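Local coordinates for protein B-agarase (Agarivorans gilvus, PDB 5Z6P) that is an agarase of glycoside hydrolase family 50 that probably cleaves beta-glycosidic linkages of galactose residues in agarose, at residues Phe480-Lys492 with Tyr598-Leu610. Sequence-based numbering, arbitrary orientation.
Sequences FRQRAAATVSQVK and YFRVVKQELKKQL
E605 OE2 is gripped by two cations: R481 NH1 from across the contact, at 2.8 Å and through the anti lone pair, and K608 NZ from its own helix on the syn side, tilted out of the carboxylate plane. The salt-bridge network thus holds two like charges around one buried carboxylate, which probably stays ionised. The same guanidinium closes end-on around Q604 OE1, NH2 at 2.9 Å and nearly in line with the C=O, NH1 at 3.1 Å; all three bonds lie close to its plane, while V601 covers one face. A bend at chi3 (-76°) turns the R481 tip into this corner. E605 itself is a knob among R481, A484, A485 and V488, its OE1 3.4 Å from A485 CB. The two helices run roughly parallel, crossing at -41° with their axes 8.9 Å apart; V602, L606 and L610 of the second lie on I504 and I506 of strand 501-506, which follows helix 478-495, as expected of neighbouring outer helices in this family's probable (beta/alpha)8 barrel. V488 CG2 meets L606 CD2 in the buried layer. At the N-terminal ends of the two segments the F480 and Y598 rings touch rim to rim, planes at 34°, and Y598 OH goes on to D507. Further along, Q609 is a knob among A485, V488, S489 and K492, its NE2 donating to A485 O at 3.3 Å, a carbonyl already used by S489 N. K492 NZ, also paired with D497, reaches Q609 O at 3.0 Å.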
ATOM      1  N   PHE A 480      -3.414  27.587  -4.769  1.00 11.82           N
ATOM      2  CA  PHE A 480      -3.444  26.373  -3.952  1.00 14.53           C
ATOM      3  C   PHE A 480      -4.421  26.532  -2.784  1.00 16.11           C
ATOM      4  O   PHE A 480      -5.244  25.655  -2.531  1.00 11.92           O
ATOM      5  CB  PHE A 480      -2.063  26.001  -3.407  1.00 13.09           C
ATOM      6  CG  PHE A 480      -2.107  24.879  -2.403  1.00 16.32           C
ATOM      7  CD1 PHE A 480      -2.458  23.596  -2.808  1.00 14.42           C
ATOM      8  CD2 PHE A 480      -1.853  25.110  -1.050  1.00 12.30           C
ATOM      9  CE1 PHE A 480      -2.528  22.572  -1.903  1.00 13.93           C
ATOM     10  CE2 PHE A 480      -1.939  24.089  -0.135  1.00  9.64           C
ATOM     11  CZ  PHE A 480      -2.259  22.813  -0.559  1.00 12.88           C
ATOM     12  N   ARG A 481      -4.333  27.674  -2.106  1.00 14.36           N
ATOM     13  CA  ARG A 481      -5.193  27.974  -0.968  1.00 15.54           C
ATOM     14  C   ARG A 481      -6.668  27.937  -1.379  1.00 14.68           C
ATOM     15  O   ARG A 481      -7.493  27.360  -0.684  1.00 13.58           O
ATOM     16  CB  ARG A 481      -4.848  29.344  -0.344  1.00 14.15           C
ATOM     17  CG  ARG A 481      -5.628  29.600   0.934  1.00 14.64           C
ATOM     18  CD  ARG A 481      -5.350  30.976   1.561  1.00 14.63           C
ATOM     19  NE  ARG A 481      -4.073  31.048   2.251  1.00 14.53           N
ATOM     20  CZ  ARG A 481      -3.852  30.602   3.484  1.00 16.61           C
ATOM     21  NH1 ARG A 481      -4.829  30.035   4.182  1.00 16.09           N
ATOM     22  NH2 ARG A 481      -2.654  30.744   4.033  1.00 14.76           N
ATOM     23  N   GLN A 482      -6.984  28.526  -2.531  1.00 16.34           N
ATOM     24  CA  GLN A 482      -8.351  28.488  -3.038  1.00 16.87           C
ATOM     25  C   GLN A 482      -8.825  27.059  -3.310  1.00 13.82           C
ATOM     26  O   GLN A 482      -9.980  26.749  -3.077  1.00 13.45           O
ATOM     27  CB  GLN A 482      -8.495  29.322  -4.317  1.00 15.23           C
ATOM     28  CG  GLN A 482      -8.281  30.788  -4.102  1.00 17.04           C
ATOM     29  CD  GLN A 482      -9.115  31.299  -2.962  1.00 20.80           C
ATOM     30  OE1 GLN A 482     -10.331  31.264  -3.021  1.00 27.30           O
ATOM     31  NE2 GLN A 482      -8.462  31.738  -1.895  1.00 20.94           N
ATOM     32  N   ARG A 483      -7.944  26.208  -3.821  1.00 14.10           N
ATOM     33  CA  ARG A 483      -8.325  24.825  -4.094  1.00 15.21           C
ATOM     34  C   ARG A 483      -8.480  24.053  -2.773  1.00 15.29           C
ATOM     35  O   ARG A 483      -9.362  23.205  -2.648  1.00 14.95           O
ATOM     36  CB  ARG A 483      -7.312  24.139  -5.019  1.00 13.26           C
ATOM     37  CG  ARG A 483      -7.224  24.734  -6.442  1.00 15.62           C
ATOM     38  CD  ARG A 483      -8.584  24.851  -7.105  1.00 13.91           C
ATOM     39  NE  ARG A 483      -9.315  23.595  -7.014  1.00 17.36           N
ATOM     40  CZ  ARG A 483     -10.636  23.503  -7.008  1.00 18.48           C
ATOM     41  NH1 ARG A 483     -11.377  24.595  -7.096  1.00 19.50           N
ATOM     42  NH2 ARG A 483     -11.215  22.317  -6.904  1.00 20.30           N
ATOM     43  N   ALA A 484      -7.636  24.359  -1.791  1.00 16.26           N
ATOM     44  CA  ALA A 484      -7.765  23.738  -0.470  1.00 14.01           C
ATOM     45  C   ALA A 484      -9.118  24.100   0.130  1.00 17.11           C
ATOM     46  O   ALA A 484      -9.783  23.245   0.688  1.00 13.00           O
ATOM     47  CB  ALA A 484      -6.629  24.159   0.467  1.00 10.65           C
ATOM     48  N   ALA A 485      -9.526  25.363  -0.015  1.00 13.32           N
ATOM     49  CA  ALA A 485     -10.828  25.810   0.464  1.00 12.69           C
ATOM     50  C   ALA A 485     -11.980  25.042  -0.171  1.00 16.44           C
ATOM     51  O   ALA A 485     -12.919  24.665   0.514  1.00 14.55           O
ATOM     52  CB  ALA A 485     -11.010  27.300   0.207  1.00 17.03           C
ATOM     53  N   ALA A 486     -11.902  24.857  -1.492  1.00 16.84           N
ATOM     54  CA  ALA A 486     -12.889  24.100  -2.251  1.00 17.43           C
ATOM     55  C   ALA A 486     -13.010  22.671  -1.729  1.00 13.99           C
ATOM     56  O   ALA A 486     -14.096  22.141  -1.580  1.00 16.40           O
ATOM     57  CB  ALA A 486     -12.522  24.087  -3.720  1.00 15.62           C
ATOM     58  N   THR A 487     -11.874  22.059  -1.471  1.00 15.82           N
ATOM     59  CA  THR A 487     -11.829  20.707  -0.922  1.00 16.70           C
ATOM     60  C   THR A 487     -12.536  20.681   0.427  1.00 16.06           C
ATOM     61  O   THR A 487     -13.382  19.826   0.680  1.00 17.56           O
ATOM     62  CB  THR A 487     -10.383  20.217  -0.766  1.00 15.69           C
ATOM     63  OG1 THR A 487      -9.751  20.210  -2.045  1.00 18.05           O
ATOM     64  CG2 THR A 487     -10.329  18.794  -0.145  1.00 15.68           C
ATOM     65  N   VAL A 488     -12.201  21.650   1.274  1.00 15.10           N
ATOM     66  CA  VAL A 488     -12.774  21.718   2.606  1.00 15.30           C
ATOM     67  C   VAL A 488     -14.288  21.932   2.542  1.00 16.27           C
ATOM     68  O   VAL A 488     -15.037  21.303   3.287  1.00 15.02           O
ATOM     69  CB  VAL A 488     -12.130  22.823   3.444  1.00 13.68           C
ATOM     70  CG1 VAL A 488     -12.838  22.947   4.806  1.00 11.85           C
ATOM     71  CG2 VAL A 488     -10.651  22.537   3.638  1.00 14.48           C
ATOM     72  N   SER A 489     -14.735  22.805   1.642  1.00 15.14           N
ATOM     73  CA  SER A 489     -16.157  23.079   1.518  1.00 17.06           C
ATOM     74  C   SER A 489     -16.929  21.807   1.173  1.00 15.80           C
ATOM     75  O   SER A 489     -18.035  21.614   1.651  1.00 15.32           O
ATOM     76  CB  SER A 489     -16.426  24.161   0.477  1.00 15.16           C
ATOM     77  OG  SER A 489     -15.823  25.383   0.865  1.00 24.84           O
ATOM     78  N   GLN A 490     -16.345  20.944   0.353  1.00 18.34           N
ATOM     79  CA  GLN A 490     -17.033  19.707  -0.031  1.00 17.43           C
ATOM     80  C   GLN A 490     -17.078  18.692   1.117  1.00 18.61           C
ATOM     81  O   GLN A 490     -18.085  18.019   1.303  1.00 18.99           O
ATOM     82  CB  GLN A 490     -16.378  19.081  -1.246  1.00 20.03           C
ATOM     83  CG  GLN A 490     -17.080  17.830  -1.721  1.00 24.32           C
ATOM     84  CD  GLN A 490     -16.259  17.037  -2.713  1.00 27.96           C
ATOM     85  OE1 GLN A 490     -15.915  15.882  -2.465  1.00 34.61           O
ATOM     86  NE2 GLN A 490     -15.938  17.653  -3.843  1.00 33.09           N
ATOM     87  N   VAL A 491     -15.995  18.598   1.884  1.00 16.27           N
ATOM     88  CA  VAL A 491     -15.980  17.754   3.086  1.00 19.41           C
ATOM     89  C   VAL A 491     -17.013  18.245   4.101  1.00 18.70           C
ATOM     90  O   VAL A 491     -17.694  17.448   4.736  1.00 19.67           O
ATOM     91  CB  VAL A 491     -14.582  17.700   3.761  1.00 16.42           C
ATOM     92  CG1 VAL A 491     -14.646  16.958   5.107  1.00 18.15           C
ATOM     93  CG2 VAL A 491     -13.585  17.016   2.856  1.00 17.46           C
ATOM     94  N   LYS A 492     -17.150  19.561   4.229  1.00 21.14           N
ATOM     95  CA  LYS A 492     -18.107  20.116   5.168  1.00 17.04           C
ATOM     96  C   LYS A 492     -19.528  19.806   4.730  1.00 18.50           C
ATOM     97  O   LYS A 492     -20.367  19.467   5.546  1.00 17.32           O
ATOM     98  CB  LYS A 492     -17.924  21.616   5.316  1.00 17.65           C
ATOM     99  CG  LYS A 492     -18.884  22.234   6.322  1.00 20.64           C
ATOM    100  CD  LYS A 492     -18.743  23.726   6.347  1.00 18.96           C
ATOM    101  CE  LYS A 492     -19.707  24.368   7.345  1.00 26.92           C
ATOM    102  NZ  LYS A 492     -19.293  24.195   8.753  1.00 27.28           N
ATOM    103  N   TYR A 598       2.747  23.838   3.021  1.00 11.14           N
ATOM    104  CA  TYR A 598       1.638  22.982   2.598  1.00 12.23           C
ATOM    105  C   TYR A 598       0.744  22.667   3.818  1.00 13.43           C
ATOM    106  O   TYR A 598      -0.462  22.859   3.790  1.00 12.04           O
ATOM    107  CB  TYR A 598       2.137  21.679   1.952  1.00 14.75           C
ATOM    108  CG  TYR A 598       1.056  20.602   1.806  1.00 12.08           C
ATOM    109  CD1 TYR A 598       0.231  20.554   0.690  1.00 11.57           C
ATOM    110  CD2 TYR A 598       0.874  19.636   2.794  1.00 13.00           C
ATOM    111  CE1 TYR A 598      -0.770  19.560   0.565  1.00 15.17           C
ATOM    112  CE2 TYR A 598      -0.096  18.658   2.688  1.00 15.80           C
ATOM    113  CZ  TYR A 598      -0.922  18.613   1.576  1.00 13.44           C
ATOM    114  OH  TYR A 598      -1.883  17.633   1.509  1.00 14.21           O
ATOM    115  N   PHE A 599       1.356  22.198   4.898  1.00 14.70           N
ATOM    116  CA  PHE A 599       0.571  21.779   6.046  1.00 14.88           C
ATOM    117  C   PHE A 599      -0.103  22.968   6.724  1.00 14.71           C
ATOM    118  O   PHE A 599      -1.212  22.823   7.234  1.00 14.81           O
ATOM    119  CB  PHE A 599       1.439  20.988   7.029  1.00 15.28           C
ATOM    120  CG  PHE A 599       1.846  19.625   6.513  1.00 12.60           C
ATOM    121  CD1 PHE A 599       0.898  18.626   6.330  1.00 12.08           C
ATOM    122  CD2 PHE A 599       3.169  19.342   6.221  1.00 12.66           C
ATOM    123  CE1 PHE A 599       1.260  17.366   5.857  1.00 10.45           C
ATOM    124  CE2 PHE A 599       3.539  18.089   5.729  1.00 13.27           C
ATOM    125  CZ  PHE A 599       2.569  17.096   5.553  1.00 12.46           C
ATOM    126  N   ARG A 600       0.540  24.139   6.691  1.00 12.12           N
ATOM    127  CA  ARG A 600      -0.027  25.353   7.292  1.00 12.14           C
ATOM    128  C   ARG A 600      -1.281  25.786   6.549  1.00 12.24           C
ATOM    129  O   ARG A 600      -2.305  26.099   7.169  1.00 11.38           O
ATOM    130  CB  ARG A 600       1.001  26.517   7.312  1.00 13.72           C
ATOM    131  CG  ARG A 600       0.540  27.781   8.077  1.00 13.28           C
ATOM    132  CD  ARG A 600       1.582  28.963   8.059  1.00 13.96           C
ATOM    133  NE  ARG A 600       1.471  29.703   6.806  1.00 17.57           N
ATOM    134  CZ  ARG A 600       0.680  30.754   6.613  1.00 15.99           C
ATOM    135  NH1 ARG A 600      -0.051  31.246   7.602  1.00 16.18           N
ATOM    136  NH2 ARG A 600       0.630  31.323   5.422  1.00 17.75           N
ATOM    137  N   VAL A 601      -1.208  25.801   5.218  1.00 12.77           N
ATOM    138  CA  VAL A 601      -2.335  26.282   4.422  1.00 11.65           C
ATOM    139  C   VAL A 601      -3.531  25.332   4.567  1.00 13.12           C
ATOM    140  O   VAL A 601      -4.650  25.778   4.818  1.00 12.74           O
ATOM    141  CB  VAL A 601      -1.969  26.453   2.928  1.00 13.52           C
ATOM    142  CG1 VAL A 601      -3.198  26.733   2.120  1.00 12.34           C
ATOM    143  CG2 VAL A 601      -0.937  27.591   2.746  1.00 16.42           C
ATOM    144  N   VAL A 602      -3.283  24.031   4.453  1.00 11.03           N
ATOM    145  CA  VAL A 602      -4.347  23.047   4.618  1.00 11.96           C
ATOM    146  C   VAL A 602      -4.965  23.147   6.015  1.00 13.95           C
ATOM    147  O   VAL A 602      -6.167  23.204   6.135  1.00 15.53           O
ATOM    148  CB  VAL A 602      -3.865  21.602   4.386  1.00 15.31           C
ATOM    149  CG1 VAL A 602      -4.991  20.607   4.732  1.00 11.79           C
ATOM    150  CG2 VAL A 602      -3.390  21.403   2.942  1.00 10.73           C
ATOM    151  N   LYS A 603      -4.145  23.180   7.058  1.00 12.82           N
ATOM    152  CA  LYS A 603      -4.673  23.334   8.423  1.00 15.45           C
ATOM    153  C   LYS A 603      -5.599  24.554   8.508  1.00 15.45           C
ATOM    154  O   LYS A 603      -6.719  24.474   9.017  1.00 12.96           O
ATOM    155  CB  LYS A 603      -3.526  23.462   9.441  1.00 13.76           C
ATOM    156  CG  LYS A 603      -3.966  23.548  10.888  1.00 17.45           C
ATOM    157  CD  LYS A 603      -2.875  24.140  11.762  1.00 20.03           C
ATOM    158  CE  LYS A 603      -3.301  24.248  13.232  1.00 31.33           C
ATOM    159  NZ  LYS A 603      -2.668  23.206  14.106  1.00 29.37           N
ATOM    160  N   GLN A 604      -5.130  25.682   7.985  1.00 16.78           N
ATOM    161  CA  GLN A 604      -5.877  26.935   8.110  1.00 18.16           C
ATOM    162  C   GLN A 604      -7.233  26.864   7.429  1.00 13.23           C
ATOM    163  O   GLN A 604      -8.234  27.270   8.000  1.00 13.97           O
ATOM    164  CB  GLN A 604      -5.068  28.110   7.552  1.00 13.81           C
ATOM    165  CG  GLN A 604      -3.992  28.569   8.510  1.00 16.85           C
ATOM    166  CD  GLN A 604      -3.194  29.723   7.987  1.00 19.26           C
ATOM    167  OE1 GLN A 604      -3.172  29.977   6.791  1.00 19.87           O
ATOM    168  NE2 GLN A 604      -2.511  30.428   8.888  1.00 20.18           N
ATOM    169  N   GLU A 605      -7.255  26.355   6.206  1.00 12.15           N
ATOM    170  CA  GLU A 605      -8.496  26.271   5.459  1.00 15.36           C
ATOM    171  C   GLU A 605      -9.442  25.275   6.127  1.00 14.10           C
ATOM    172  O   GLU A 605     -10.642  25.511   6.173  1.00 14.63           O
ATOM    173  CB  GLU A 605      -8.232  25.886   3.998  1.00 13.30           C
ATOM    174  CG  GLU A 605      -7.460  26.952   3.241  1.00 13.27           C
ATOM    175  CD  GLU A 605      -8.139  28.302   3.296  1.00 14.25           C
ATOM    176  OE1 GLU A 605      -9.347  28.371   3.033  1.00 16.93           O
ATOM    177  OE2 GLU A 605      -7.475  29.292   3.614  1.00 15.02           O
ATOM    178  N   LEU A 606      -8.907  24.176   6.658  1.00 14.04           N
ATOM    179  CA  LEU A 606      -9.753  23.233   7.391  1.00 16.75           C
ATOM    180  C   LEU A 606     -10.390  23.915   8.606  1.00 15.24           C
ATOM    181  O   LEU A 606     -11.578  23.806   8.821  1.00 16.94           O
ATOM    182  CB  LEU A 606      -8.965  21.994   7.836  1.00 15.97           C
ATOM    183  CG  LEU A 606      -8.977  20.881   6.787  1.00 17.03           C
ATOM    184  CD1 LEU A 606      -8.038  19.767   7.160  1.00 18.85           C
ATOM    185  CD2 LEU A 606     -10.375  20.344   6.607  1.00 17.78           C
ATOM    186  N   LYS A 607      -9.592  24.636   9.377  1.00 14.98           N
ATOM    187  CA  LYS A 607     -10.090  25.201  10.632  1.00 18.56           C
ATOM    188  C   LYS A 607     -11.055  26.360  10.406  1.00 17.82           C
ATOM    189  O   LYS A 607     -11.878  26.619  11.270  1.00 18.68           O
ATOM    190  CB  LYS A 607      -8.935  25.650  11.541  1.00 21.08           C
ATOM    191  CG  LYS A 607      -7.998  24.523  12.016  1.00 20.92           C
ATOM    192  CD  LYS A 607      -8.731  23.383  12.743  1.00 23.88           C
ATOM    193  CE  LYS A 607      -7.771  22.277  13.203  1.00 23.67           C
ATOM    194  NZ  LYS A 607      -8.448  21.195  13.998  1.00 31.62           N
ATOM    195  N   LYS A 608     -10.994  27.026   9.247  1.00 13.31           N
ATOM    196  CA  LYS A 608     -11.917  28.137   8.975  1.00 15.07           C
ATOM    197  C   LYS A 608     -13.343  27.640   8.860  1.00 18.39           C
ATOM    198  O   LYS A 608     -14.280  28.350   9.203  1.00 21.70           O
ATOM    199  CB  LYS A 608     -11.564  28.889   7.677  1.00 14.23           C
ATOM    200  CG  LYS A 608     -10.316  29.806   7.723  1.00 17.79           C
ATOM    201  CD  LYS A 608     -10.035  30.393   6.329  1.00 16.86           C
ATOM    202  CE  LYS A 608      -8.638  30.977   6.216  1.00 16.82           C
ATOM    203  NZ  LYS A 608      -8.450  31.720   4.942  1.00 14.15           N
ATOM    204  N   GLN A 609     -13.505  26.423   8.351  1.00 15.37           N
ATOM    205  CA  GLN A 609     -14.837  25.880   8.103  1.00 18.61           C
ATOM    206  C   GLN A 609     -15.198  24.750   9.069  1.00 19.86           C
ATOM    207  O   GLN A 609     -16.373  24.516   9.348  1.00 20.87           O
ATOM    208  CB  GLN A 609     -14.943  25.383   6.665  1.00 14.84           C
ATOM    209  CG  GLN A 609     -14.573  26.426   5.613  1.00 15.33           C
ATOM    210  CD  GLN A 609     -14.901  25.952   4.219  1.00 16.66           C
ATOM    211  OE1 GLN A 609     -16.016  25.490   3.955  1.00 15.52           O
ATOM    212  NE2 GLN A 609     -13.930  26.051   3.315  1.00 15.19           N
ATOM    213  N   LEU A 610     -14.186  24.064   9.583  1.00 14.60           N
ATOM    214  CA  LEU A 610     -14.415  22.922  10.464  1.00 16.64           C
ATOM    215  C   LEU A 610     -13.491  22.964  11.673  1.00 17.27           C
ATOM    216  O   LEU A 610     -12.672  22.073  11.858  1.00 16.53           O
ATOM    217  CB  LEU A 610     -14.222  21.605   9.694  1.00 18.23           C
ATOM    218  CG  LEU A 610     -15.235  21.332   8.588  1.00 17.86           C
ATOM    219  CD1 LEU A 610     -14.798  20.172   7.682  1.00 19.08           C
ATOM    220  CD2 LEU A 610     -16.595  21.046   9.205  1.00 17.98           C
TER